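Local coordinates for protein chitooligosaccharidolytic beta-N-acetylglucosaminidase (Ostrinia furnacalis, PDB 3NSM) that hydrolyses single beta-linked N-acetylglucosamine units from the non-reducing ends of chitooligosaccharides, preferring shorter substrates, as a homodimeric glycosidase of family 20, at residues Thr196-Tyr201 against His222-Asp227; Asn55-Ile60 against Leu174-Val179; Glu318-Leu323 against Asn379-Lys384; Gln424-Gly429 against Ser447-Leu452. All blocks are in the same frame, centred on the assembly; numbering follows the deposited sequence.

Interaction 1. Residues Thr196-Tyr201 against His222-Asp227; sequences TARNYY and HWHITD
The guanidinium of R198 and the carboxylate of D227 lie nearly flat on one another, their planes 20° apart, with D227 CG over one guanidinium face. R198 NE stands 3.4 Å from D227 OD1, but that oxygen sits well out of the guanidinium plane, so this salt bridge works by charge alone and no N-H points at it. In the guanidinium plane, at its edge, water 1 accepts from R198 NH2 (2.8 Å) and donates to D227 OD1 (2.7 Å), tying the two groups a second time; NH1 forms a salt bridge with D195. The indole of W223 meets T196 at its edge: NE1 donates to OG1 (2.9 Å), which lies in the ring plane, while I225 CD1 lies over one face, toward the rim. With OG1 between the backbone N and the carbonyl carbon (chi1 67°), the T196 hydroxyl faces the indole, and T196 N bonds H224 O at 2.9 Å. Between the T196-W223 and R198-D227 pairs, A197 CB packs on D227 CB (3.7 Å). A leucine in place of R198 would probably leave the carboxylates of D195 and D227 without their shared positive partner and break the water bridge. D227 belongs to the inferred charge relay with H281, and R198 lies near E306, essential for chitooligosaccharide binding; loops following adjacent strands 189-195 and 220-224 form part of the active-site end of the TIM barrel.

Interaction 2. Residues Asn55-Ile60 against Leu174-Val179; sequences NFLSKI and LMVRDV
F56 and R177 run side by side, pointing the same way, with F56 CD2 over one face of the guanidinium, 3.3 Å from NH2, and the two planes 34° apart. R177 reaches this place with CG anti to its backbone N (chi1 -163°) and a bend at chi3; the bend also lets NE donate to the neighbouring D178 OD2 (3.1 Å), a salt bridge that fixes the rotation of the guanidinium. Its aliphatic part passes S58, where CG comes within 3.1 Å of OG. Deeper in, I60 CG1 presses on M175 CE at 3.4 Å, closer than two carbons normally pack; the methionine chain is extended until chi3 (-57°), which folds the methyl back onto the isoleucine. L57 and L174 cross at about a right angle and touch through their CD1 methyls (3.7 Å). The backbone pairs antiparallel: S58 N donates to M175 O (2.8 Å) and M175 N returns the bond to S58 O; beyond the paired residues, R177 N donates to F56 O (3.1 Å). L57 also packs against A32 and F36 of helix 30-37. This is an antiparallel strand pairing, 57-69 with 172-183, in the seven-stranded mixed sheet of the N-terminal region, away from the annotated sites.

Interaction 3. Residues Glu318-Leu323 against Asn379-Lys384; sequences ELYQYL and NYFQQK
K384 lies across one face of the Y320 ring, where the contacts are of CH-pi and cation-pi kind. The two side chains cross at about a right angle: K384 CB sits over the face, 3.9 Å from the Y320 ring centroid, as a CH-pi contact, and NZ makes an off-centre cation-pi contact at 4.4 Å. Bends at chi3 and chi4 turn the lysine chain back across the ring, while NZ also forms a salt bridge with D317. The opposite face of the tyrosine is covered by L319 CD1 of its own helix, and its OH is hydrogen-bonded to P314 O. The remaining contacts are apolar and gather at F381. L319 CD1 lies in the plane of the F381 ring, at its edge, 3.7 Å from CE2; L323 CD1 approaches the same atom obliquely at 3.6 Å. Y320 CE1 meets F381 CD2 at 3.7 Å. A serine at Y320 would probably deprive K384 of the surface its chain lies on and open a gap beside F381. Helices 318-333 and 373-393 pass with segment axes 11.2 Å apart at 42°, so side chains alone bridge them; on the barrel side, F381 packs on L312 of strand 311-312 and A278 of strand 271-278, and L323 on F276 of that same barrel strand.

Interaction 4. Residues Gln424-Gly429 against Ser447-Leu452; sequences QVWTTG and SNYDAL
Two neighbouring strands of the TIM barrel, 421-425 and 443-446, end here, and the loop after the first meets the residues leading into the short helix after the second, mainly through backbone bonds. S447 N donates to V425 O (2.8 Å), and Y449 N to W426 O (2.7 Å). A third bond comes from a side chain: N448 ND2 reaches T427 O at 3.2 Å, with the acceptor in the amide plane and the N-H...O angle 158°, while N448 OD1 accepts from N481 ND2, consistent with this orientation of the amide. W426 O is used again, since N448 CA makes a C-H...O contact to it and the carbonyl also lies at the edge of the Y449 ring. A chi1 of 80° swings that ring over its own backbone and brings CD1 to the edge of the indole, 3.7 Å from W426 CE3; the two ring planes meet at 57°. T428 lies alongside the tyrosine, its CG2 3.6 Å from Y449 CE1. Water 4 links G429 N with D450 OD1, to which it donates at 2.6 Å. W426 NE1 is bonded to T403 O, and Y449 meets W468, a residue essential for chitooligosaccharide binding. Three successive carbonyls, of V425, W426 and T427, accept two backbone N-H groups and one side-chain amide from 447-449, which ties the two segments together, consistent with a steady position for Y449 beside W468.

Along the chain, interaction 2 joins two strands of the N-terminal mixed sheet and closes before interactions 1, 3 and 4 follow in series within the catalytic domain. Interactions 1 and 4 both reach the eight-stranded barrel; their centres are about 20 Å apart, and they touch where H222 packs against the side chain of Q424. Interaction 3 lies between helices outside the barrel, its centre about 22 Å from that of interaction 1 and about 28 Å from that of interaction 4. Interaction 2 is remote, about 44 Å from interaction 1 and about 59 Å from interaction 3 between centres. Thus two contacts shape loops near the catalytic and substrate-binding residues, while the others pack a barrel helix layer and a separate sheet.

Interaction 1. Residues Thr196-Tyr201 against His222-Asp227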
# COMPACT_ATOMS: atom_id res chain seq x y z
N THR A 196 3.06 16.66 3.43
CA THR A 196 1.77 16.56 4.14
C THR A 196 0.83 17.70 3.73
O THR A 196 -0.05 18.12 4.51
CB THR A 196 1.91 16.56 5.68
OG1 THR A 196 2.39 17.84 6.12
CG2 THR A 196 2.85 15.46 6.16
N ALA A 197 1.00 18.18 2.50
CA ALA A 197 0.17 19.26 1.99
C ALA A 197 -0.58 18.88 0.72
O ALA A 197 -1.66 19.41 0.44
CB ALA A 197 1.00 20.50 1.76
N ARG A 198 -0.00 17.96 -0.06
CA ARG A 198 -0.70 17.44 -1.22
C ARG A 198 -1.81 16.50 -0.78
O ARG A 198 -2.81 16.33 -1.48
CB ARG A 198 0.26 16.76 -2.20
CG ARG A 198 0.74 17.67 -3.31
CD ARG A 198 1.56 18.87 -2.80
NE ARG A 198 2.17 19.57 -3.93
CZ ARG A 198 3.38 19.31 -4.41
NH1 ARG A 198 4.15 18.39 -3.85
NH2 ARG A 198 3.84 20.00 -5.46
N ASN A 199 -1.62 15.91 0.40
CA ASN A 199 -2.64 15.15 1.11
C ASN A 199 -2.25 15.14 2.58
O ASN A 199 -1.07 15.33 2.90
CB ASN A 199 -2.75 13.72 0.59
CG ASN A 199 -3.72 13.59 -0.58
OD1 ASN A 199 -4.88 14.01 -0.51
ND2 ASN A 199 -3.25 12.98 -1.66
N TYR A 200 -3.23 14.97 3.46
CA TYR A 200 -2.97 15.02 4.89
C TYR A 200 -2.54 13.66 5.44
O TYR A 200 -2.97 12.63 4.97
CB TYR A 200 -4.21 15.53 5.61
CG TYR A 200 -4.04 15.69 7.09
CD1 TYR A 200 -4.49 14.71 7.97
CD2 TYR A 200 -3.43 16.82 7.62
CE1 TYR A 200 -4.34 14.85 9.34
CE2 TYR A 200 -3.28 16.98 8.98
CZ TYR A 200 -3.73 15.99 9.84
OH TYR A 200 -3.58 16.15 11.20
N TYR A 201 -1.68 13.69 6.45
CA TYR A 201 -1.18 12.47 7.09
C TYR A 201 -1.48 12.59 8.57
O TYR A 201 -1.13 13.58 9.19
CB TYR A 201 0.33 12.32 6.88
CG TYR A 201 0.75 11.90 5.48
CD1 TYR A 201 1.28 10.63 5.25
CD2 TYR A 201 0.61 12.76 4.39
CE1 TYR A 201 1.67 10.23 3.97
CE2 TYR A 201 0.99 12.36 3.10
CZ TYR A 201 1.52 11.10 2.91
OH TYR A 201 1.91 10.70 1.64
N HIS A 222 12.14 15.20 7.05
CA HIS A 222 11.95 16.48 6.37
C HIS A 222 10.44 16.66 6.14
O HIS A 222 9.81 15.93 5.38
CB HIS A 222 12.81 16.50 5.08
CG HIS A 222 12.49 17.60 4.11
ND1 HIS A 222 11.84 18.76 4.46
CD2 HIS A 222 12.78 17.72 2.79
CE1 HIS A 222 11.70 19.53 3.39
NE2 HIS A 222 12.26 18.92 2.37
N TRP A 223 9.86 17.63 6.84
CA TRP A 223 8.40 17.78 6.89
C TRP A 223 7.96 18.86 5.92
O TRP A 223 7.99 20.05 6.24
CB TRP A 223 7.95 18.08 8.32
CG TRP A 223 6.48 17.89 8.60
CD1 TRP A 223 5.43 17.90 7.70
CD2 TRP A 223 5.88 17.72 9.89
NE1 TRP A 223 4.24 17.72 8.35
CE2 TRP A 223 4.49 17.61 9.70
CE3 TRP A 223 6.39 17.62 11.19
CZ2 TRP A 223 3.60 17.42 10.76
CZ3 TRP A 223 5.50 17.44 12.25
CH2 TRP A 223 4.12 17.33 12.03
N HIS A 224 7.59 18.44 4.73
CA HIS A 224 7.17 19.37 3.71
C HIS A 224 5.72 19.69 4.05
O HIS A 224 4.79 19.02 3.59
CB HIS A 224 7.37 18.76 2.33
CG HIS A 224 6.89 19.62 1.21
ND1 HIS A 224 7.75 20.41 0.46
CD2 HIS A 224 5.66 19.80 0.69
CE1 HIS A 224 7.05 21.04 -0.47
NE2 HIS A 224 5.78 20.68 -0.36
N ILE A 225 5.55 20.69 4.90
CA ILE A 225 4.28 20.93 5.60
C ILE A 225 3.29 21.86 4.87
O ILE A 225 2.11 21.91 5.23
CB ILE A 225 4.54 21.39 7.07
CG1 ILE A 225 3.29 21.18 7.94
CG2 ILE A 225 5.06 22.84 7.12
CD1 ILE A 225 3.58 21.18 9.46
N THR A 226 3.74 22.54 3.85
CA THR A 226 2.92 23.44 3.06
C THR A 226 3.13 23.31 1.58
O THR A 226 4.17 22.91 1.14
CB THR A 226 3.13 24.91 3.41
OG1 THR A 226 4.49 25.25 3.26
CG2 THR A 226 2.68 25.19 4.79
N ASP A 227 2.10 23.65 0.83
CA ASP A 227 2.15 23.66 -0.61
C ASP A 227 0.92 24.34 -1.16
O ASP A 227 0.17 24.89 -0.43
CB ASP A 227 2.35 22.29 -1.20
CG ASP A 227 3.28 22.30 -2.41
OD1 ASP A 227 2.92 22.84 -3.46
OD2 ASP A 227 4.33 21.72 -2.30
O HOH W 1 2.13 22.19 -6.00

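Interaction 2. Residues Asn55-Ile60 against Leu174-Val179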
# COMPACT_ATOMS: atom_id res chain seq x y z
N ASN A 55 29.97 -17.47 16.87
CA ASN A 55 29.39 -18.66 16.31
C ASN A 55 28.18 -19.23 16.99
O ASN A 55 27.59 -20.09 16.47
CB ASN A 55 30.45 -19.73 16.18
CG ASN A 55 31.50 -19.37 15.21
OD1 ASN A 55 32.56 -18.94 15.58
ND2 ASN A 55 31.21 -19.53 13.97
N PHE A 56 27.82 -18.74 18.14
CA PHE A 56 26.86 -19.41 18.96
C PHE A 56 25.72 -18.52 19.44
O PHE A 56 25.81 -17.33 19.38
CB PHE A 56 27.55 -19.98 20.17
CG PHE A 56 28.60 -20.99 19.86
CD1 PHE A 56 28.27 -22.24 19.45
CD2 PHE A 56 29.92 -20.69 20.00
CE1 PHE A 56 29.22 -23.15 19.18
CE2 PHE A 56 30.86 -21.62 19.74
CZ PHE A 56 30.51 -22.84 19.32
N LEU A 57 24.66 -19.12 19.94
CA LEU A 57 23.53 -18.40 20.50
C LEU A 57 23.31 -18.87 21.93
O LEU A 57 23.71 -19.98 22.28
CB LEU A 57 22.26 -18.69 19.69
CG LEU A 57 22.17 -18.20 18.25
CD1 LEU A 57 21.07 -18.93 17.53
CD2 LEU A 57 21.96 -16.69 18.18
N SER A 58 22.66 -18.04 22.74
CA SER A 58 22.34 -18.40 24.11
C SER A 58 20.87 -18.16 24.40
O SER A 58 20.31 -17.17 23.93
CB SER A 58 23.20 -17.62 25.10
OG SER A 58 24.58 -17.70 24.76
N LYS A 59 20.26 -19.06 25.16
CA LYS A 59 18.86 -18.93 25.52
C LYS A 59 18.70 -17.86 26.59
O LYS A 59 19.44 -17.83 27.58
CB LYS A 59 18.28 -20.26 25.97
CG LYS A 59 16.78 -20.22 26.24
CD LYS A 59 16.23 -21.59 26.62
CE LYS A 59 16.68 -22.02 28.01
NZ LYS A 59 15.90 -23.18 28.50
N ILE A 60 17.71 -16.99 26.39
CA ILE A 60 17.53 -15.79 27.19
C ILE A 60 16.15 -15.79 27.82
O ILE A 60 15.17 -16.14 27.16
CB ILE A 60 17.70 -14.53 26.29
CG1 ILE A 60 19.13 -14.42 25.75
CG2 ILE A 60 17.23 -13.25 26.99
CD1 ILE A 60 20.23 -14.62 26.78
N LEU A 174 16.45 -16.46 21.77
CA LEU A 174 17.90 -16.61 21.74
C LEU A 174 18.59 -15.27 21.49
O LEU A 174 17.96 -14.29 21.12
CB LEU A 174 18.32 -17.64 20.69
CG LEU A 174 17.62 -19.00 20.66
CD1 LEU A 174 18.07 -19.79 19.46
CD2 LEU A 174 17.84 -19.79 21.95
N MET A 175 19.91 -15.26 21.71
CA MET A 175 20.72 -14.07 21.55
C MET A 175 22.14 -14.49 21.18
O MET A 175 22.65 -15.47 21.70
CB MET A 175 20.75 -13.28 22.85
CG MET A 175 21.29 -11.87 22.71
SD MET A 175 22.00 -11.23 24.24
CE MET A 175 20.64 -11.38 25.37
N VAL A 176 22.76 -13.73 20.28
CA VAL A 176 24.14 -13.97 19.88
C VAL A 176 25.08 -13.86 21.09
O VAL A 176 25.03 -12.88 21.84
CB VAL A 176 24.57 -13.00 18.78
CG1 VAL A 176 25.91 -13.40 18.22
CG2 VAL A 176 23.53 -12.96 17.68
N ARG A 177 25.93 -14.87 21.26
CA ARG A 177 26.68 -15.05 22.51
C ARG A 177 27.90 -14.15 22.62
O ARG A 177 28.13 -13.54 23.67
CB ARG A 177 27.10 -16.52 22.70
CG ARG A 177 27.50 -16.86 24.14
CD ARG A 177 27.94 -18.31 24.28
NE ARG A 177 29.27 -18.53 23.70
CZ ARG A 177 29.85 -19.72 23.55
NH1 ARG A 177 29.22 -20.83 23.94
NH2 ARG A 177 31.06 -19.81 23.02
N ASP A 178 28.67 -14.06 21.55
CA ASP A 178 29.92 -13.32 21.57
C ASP A 178 29.94 -12.30 20.45
O ASP A 178 30.13 -12.66 19.29
CB ASP A 178 31.11 -14.28 21.45
CG ASP A 178 31.05 -15.42 22.46
OD1 ASP A 178 31.03 -15.13 23.68
OD2 ASP A 178 31.01 -16.60 22.04
N VAL A 179 29.72 -11.04 20.81
CA VAL A 179 29.63 -9.96 19.82
C VAL A 179 30.68 -8.88 20.06
O VAL A 179 30.88 -8.44 21.19
CB VAL A 179 28.22 -9.29 19.83
CG1 VAL A 179 28.13 -8.20 18.77
CG2 VAL A 179 27.13 -10.32 19.60
O HOH W 2 30.88 -17.56 19.49
O HOH W 3 28.23 -15.66 19.35

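Interaction 3. Residues Glu318-Leu323 against Asn379-Lys384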
# COMPACT_ATOMS: atom_id res chain seq x y z
N GLU A 318 4.43 43.63 2.76
CA GLU A 318 3.66 42.92 3.79
C GLU A 318 3.96 41.42 3.79
O GLU A 318 3.97 40.78 4.84
CB GLU A 318 2.16 43.16 3.64
CG GLU A 318 1.34 42.74 4.86
CD GLU A 318 -0.17 42.82 4.64
OE1 GLU A 318 -0.91 42.73 5.65
OE2 GLU A 318 -0.62 42.96 3.47
N LEU A 319 4.21 40.87 2.60
CA LEU A 319 4.62 39.46 2.43
C LEU A 319 5.65 39.02 3.46
O LEU A 319 5.51 37.96 4.07
CB LEU A 319 5.20 39.25 1.03
CG LEU A 319 5.17 37.91 0.28
CD1 LEU A 319 6.56 37.60 -0.20
CD2 LEU A 319 4.61 36.73 1.08
N TYR A 320 6.67 39.84 3.67
CA TYR A 320 7.80 39.48 4.51
C TYR A 320 7.46 39.58 6.00
O TYR A 320 8.12 38.97 6.83
CB TYR A 320 9.06 40.27 4.10
CG TYR A 320 9.31 40.16 2.60
CD1 TYR A 320 9.93 39.03 2.06
CD2 TYR A 320 8.87 41.15 1.72
CE1 TYR A 320 10.12 38.90 0.68
CE2 TYR A 320 9.06 41.03 0.34
CZ TYR A 320 9.70 39.91 -0.17
OH TYR A 320 9.89 39.78 -1.52
N GLN A 321 6.39 40.31 6.32
CA GLN A 321 5.82 40.30 7.67
C GLN A 321 5.10 38.98 7.92
O GLN A 321 5.18 38.42 9.01
CB GLN A 321 4.87 41.49 7.89
CG GLN A 321 5.54 42.87 7.91
CD GLN A 321 4.63 43.98 7.36
OE1 GLN A 321 3.43 44.03 7.64
NE2 GLN A 321 5.21 44.88 6.56
N TYR A 322 4.39 38.49 6.90
CA TYR A 322 3.75 37.17 6.97
C TYR A 322 4.78 36.05 7.14
O TYR A 322 4.66 35.22 8.04
CB TYR A 322 2.92 36.90 5.71
CG TYR A 322 1.47 37.28 5.81
CD1 TYR A 322 0.48 36.29 5.95
CD2 TYR A 322 1.06 38.61 5.74
CE1 TYR A 322 -0.87 36.63 6.01
CE2 TYR A 322 -0.29 38.96 5.80
CZ TYR A 322 -1.24 37.96 5.94
OH TYR A 322 -2.57 38.30 6.00
N LEU A 323 5.78 36.04 6.26
CA LEU A 323 6.86 35.04 6.31
C LEU A 323 7.57 35.04 7.65
O LEU A 323 7.79 33.98 8.24
CB LEU A 323 7.86 35.24 5.16
CG LEU A 323 7.35 35.04 3.73
CD1 LEU A 323 8.48 35.20 2.73
CD2 LEU A 323 6.66 33.70 3.55
N ASN A 379 15.78 36.18 -6.71
CA ASN A 379 16.89 36.46 -5.80
C ASN A 379 16.53 37.56 -4.80
O ASN A 379 16.88 37.46 -3.62
CB ASN A 379 18.15 36.85 -6.58
CG ASN A 379 19.34 37.10 -5.67
OD1 ASN A 379 19.52 36.40 -4.67
ND2 ASN A 379 20.14 38.12 -6.00
N TYR A 380 15.84 38.59 -5.28
CA TYR A 380 15.35 39.65 -4.41
C TYR A 380 14.46 39.06 -3.31
O TYR A 380 14.62 39.40 -2.14
CB TYR A 380 14.61 40.73 -5.22
CG TYR A 380 13.90 41.76 -4.37
CD1 TYR A 380 14.60 42.85 -3.82
CD2 TYR A 380 12.53 41.66 -4.10
CE1 TYR A 380 13.95 43.80 -3.04
CE2 TYR A 380 11.88 42.60 -3.31
CZ TYR A 380 12.59 43.67 -2.79
OH TYR A 380 11.93 44.60 -2.01
N PHE A 381 13.55 38.16 -3.70
CA PHE A 381 12.69 37.46 -2.75
C PHE A 381 13.47 36.64 -1.72
O PHE A 381 13.30 36.80 -0.52
CB PHE A 381 11.66 36.55 -3.45
CG PHE A 381 10.96 35.61 -2.50
CD1 PHE A 381 11.41 34.30 -2.33
CD2 PHE A 381 9.89 36.05 -1.72
CE1 PHE A 381 10.79 33.45 -1.42
CE2 PHE A 381 9.27 35.21 -0.82
CZ PHE A 381 9.72 33.90 -0.67
N GLN A 382 14.33 35.74 -2.22
CA GLN A 382 15.05 34.80 -1.38
C GLN A 382 15.91 35.51 -0.34
O GLN A 382 15.98 35.09 0.81
CB GLN A 382 15.88 33.81 -2.22
CG GLN A 382 16.59 32.70 -1.42
CD GLN A 382 15.66 31.94 -0.47
OE1 GLN A 382 14.53 31.58 -0.83
NE2 GLN A 382 16.14 31.69 0.75
N GLN A 383 16.54 36.61 -0.76
CA GLN A 383 17.35 37.42 0.14
C GLN A 383 16.53 37.99 1.29
O GLN A 383 16.92 37.90 2.46
CB GLN A 383 18.07 38.53 -0.65
CG GLN A 383 19.31 38.04 -1.41
CD GLN A 383 20.28 37.32 -0.50
OE1 GLN A 383 20.85 37.92 0.41
NE2 GLN A 383 20.47 36.02 -0.74
N LYS A 384 15.37 38.54 0.97
CA LYS A 384 14.48 39.08 1.99
C LYS A 384 13.90 37.97 2.88
O LYS A 384 13.88 38.09 4.10
CB LYS A 384 13.39 39.94 1.37
CG LYS A 384 13.81 41.38 1.15
CD LYS A 384 12.73 42.19 0.46
CE LYS A 384 12.63 43.59 1.06
NZ LYS A 384 11.86 43.60 2.34

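Interaction 4. Residues Gln424-Gly429 against Ser447-Leu452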
# COMPACT_ATOMS: atom_id res chain seq x y z
N GLN A 424 19.58 20.65 -2.24
CA GLN A 424 18.98 19.33 -2.37
C GLN A 424 18.82 18.99 -3.85
O GLN A 424 18.25 19.78 -4.61
CB GLN A 424 17.65 19.22 -1.63
CG GLN A 424 17.15 17.77 -1.51
CD GLN A 424 15.99 17.57 -0.52
OE1 GLN A 424 15.47 16.47 -0.40
NE2 GLN A 424 15.61 18.62 0.19
N VAL A 425 19.31 17.82 -4.24
CA VAL A 425 19.41 17.47 -5.66
C VAL A 425 18.35 16.47 -6.09
O VAL A 425 18.29 15.38 -5.55
CB VAL A 425 20.80 16.89 -5.99
CG1 VAL A 425 20.94 16.67 -7.49
CG2 VAL A 425 21.90 17.81 -5.48
N TRP A 426 17.53 16.85 -7.07
CA TRP A 426 16.54 15.93 -7.63
C TRP A 426 16.97 15.36 -8.98
O TRP A 426 16.44 14.33 -9.40
CB TRP A 426 15.15 16.58 -7.74
CG TRP A 426 15.06 17.75 -8.69
CD1 TRP A 426 15.06 19.07 -8.35
CD2 TRP A 426 14.95 17.70 -10.12
NE1 TRP A 426 14.98 19.85 -9.49
CE2 TRP A 426 14.91 19.04 -10.58
CE3 TRP A 426 14.90 16.66 -11.06
CZ2 TRP A 426 14.80 19.36 -11.95
CZ3 TRP A 426 14.79 16.98 -12.42
CH2 TRP A 426 14.75 18.32 -12.85
N THR A 427 17.92 16.01 -9.64
CA THR A 427 18.43 15.55 -10.94
C THR A 427 19.09 14.17 -10.82
O THR A 427 19.43 13.74 -9.72
CB THR A 427 19.45 16.54 -11.55
OG1 THR A 427 20.60 16.63 -10.70
CG2 THR A 427 18.84 17.92 -11.73
N THR A 428 19.26 13.48 -11.95
CA THR A 428 19.91 12.17 -11.95
C THR A 428 21.37 12.31 -11.55
O THR A 428 21.96 13.38 -11.71
CB THR A 428 19.84 11.48 -13.33
OG1 THR A 428 20.63 12.22 -14.28
CG2 THR A 428 18.41 11.40 -13.83
N GLY A 429 21.96 11.24 -11.03
CA GLY A 429 23.35 11.23 -10.57
C GLY A 429 24.40 11.55 -11.62
O GLY A 429 25.55 11.86 -11.30
N SER A 447 18.62 13.35 -3.65
CA SER A 447 17.27 12.86 -3.82
C SER A 447 16.99 12.64 -5.29
O SER A 447 15.97 13.03 -5.76
CB SER A 447 16.27 13.85 -3.25
OG SER A 447 16.38 13.95 -1.88
N ASN A 448 17.92 12.01 -5.99
CA ASN A 448 17.81 11.90 -7.43
C ASN A 448 16.52 11.21 -7.78
O ASN A 448 16.23 10.19 -7.27
CB ASN A 448 18.93 11.04 -7.95
CG ASN A 448 20.14 11.17 -7.14
OD1 ASN A 448 20.38 10.40 -6.28
ND2 ASN A 448 20.93 12.15 -7.45
N TYR A 449 15.77 11.80 -8.69
CA TYR A 449 14.41 11.36 -8.96
C TYR A 449 14.33 9.98 -9.62
O TYR A 449 13.28 9.33 -9.61
CB TYR A 449 13.65 12.40 -9.79
CG TYR A 449 13.95 12.38 -11.27
CD1 TYR A 449 15.04 13.05 -11.79
CD2 TYR A 449 13.12 11.68 -12.14
CE1 TYR A 449 15.32 13.03 -13.15
CE2 TYR A 449 13.39 11.64 -13.51
CZ TYR A 449 14.49 12.32 -14.00
OH TYR A 449 14.76 12.28 -15.35
N ASP A 450 15.44 9.52 -10.20
CA ASP A 450 15.44 8.22 -10.87
C ASP A 450 15.64 7.09 -9.87
O ASP A 450 15.39 5.93 -10.19
CB ASP A 450 16.46 8.17 -12.03
CG ASP A 450 17.90 8.40 -11.57
OD1 ASP A 450 18.13 9.17 -10.61
OD2 ASP A 450 18.81 7.81 -12.19
N ALA A 451 16.07 7.42 -8.66
CA ALA A 451 16.29 6.40 -7.64
C ALA A 451 15.62 6.67 -6.28
O ALA A 451 15.48 5.75 -5.47
CB ALA A 451 17.78 6.17 -7.44
N LEU A 452 15.21 7.92 -6.04
CA LEU A 452 14.74 8.32 -4.70
C LEU A 452 13.38 9.03 -4.63
O LEU A 452 13.00 9.53 -3.57
CB LEU A 452 15.82 9.14 -3.98
CG LEU A 452 17.07 8.34 -3.59
CD1 LEU A 452 18.18 9.25 -3.14
CD2 LEU A 452 16.73 7.32 -2.49
O HOH W 4 20.60 8.76 -9.76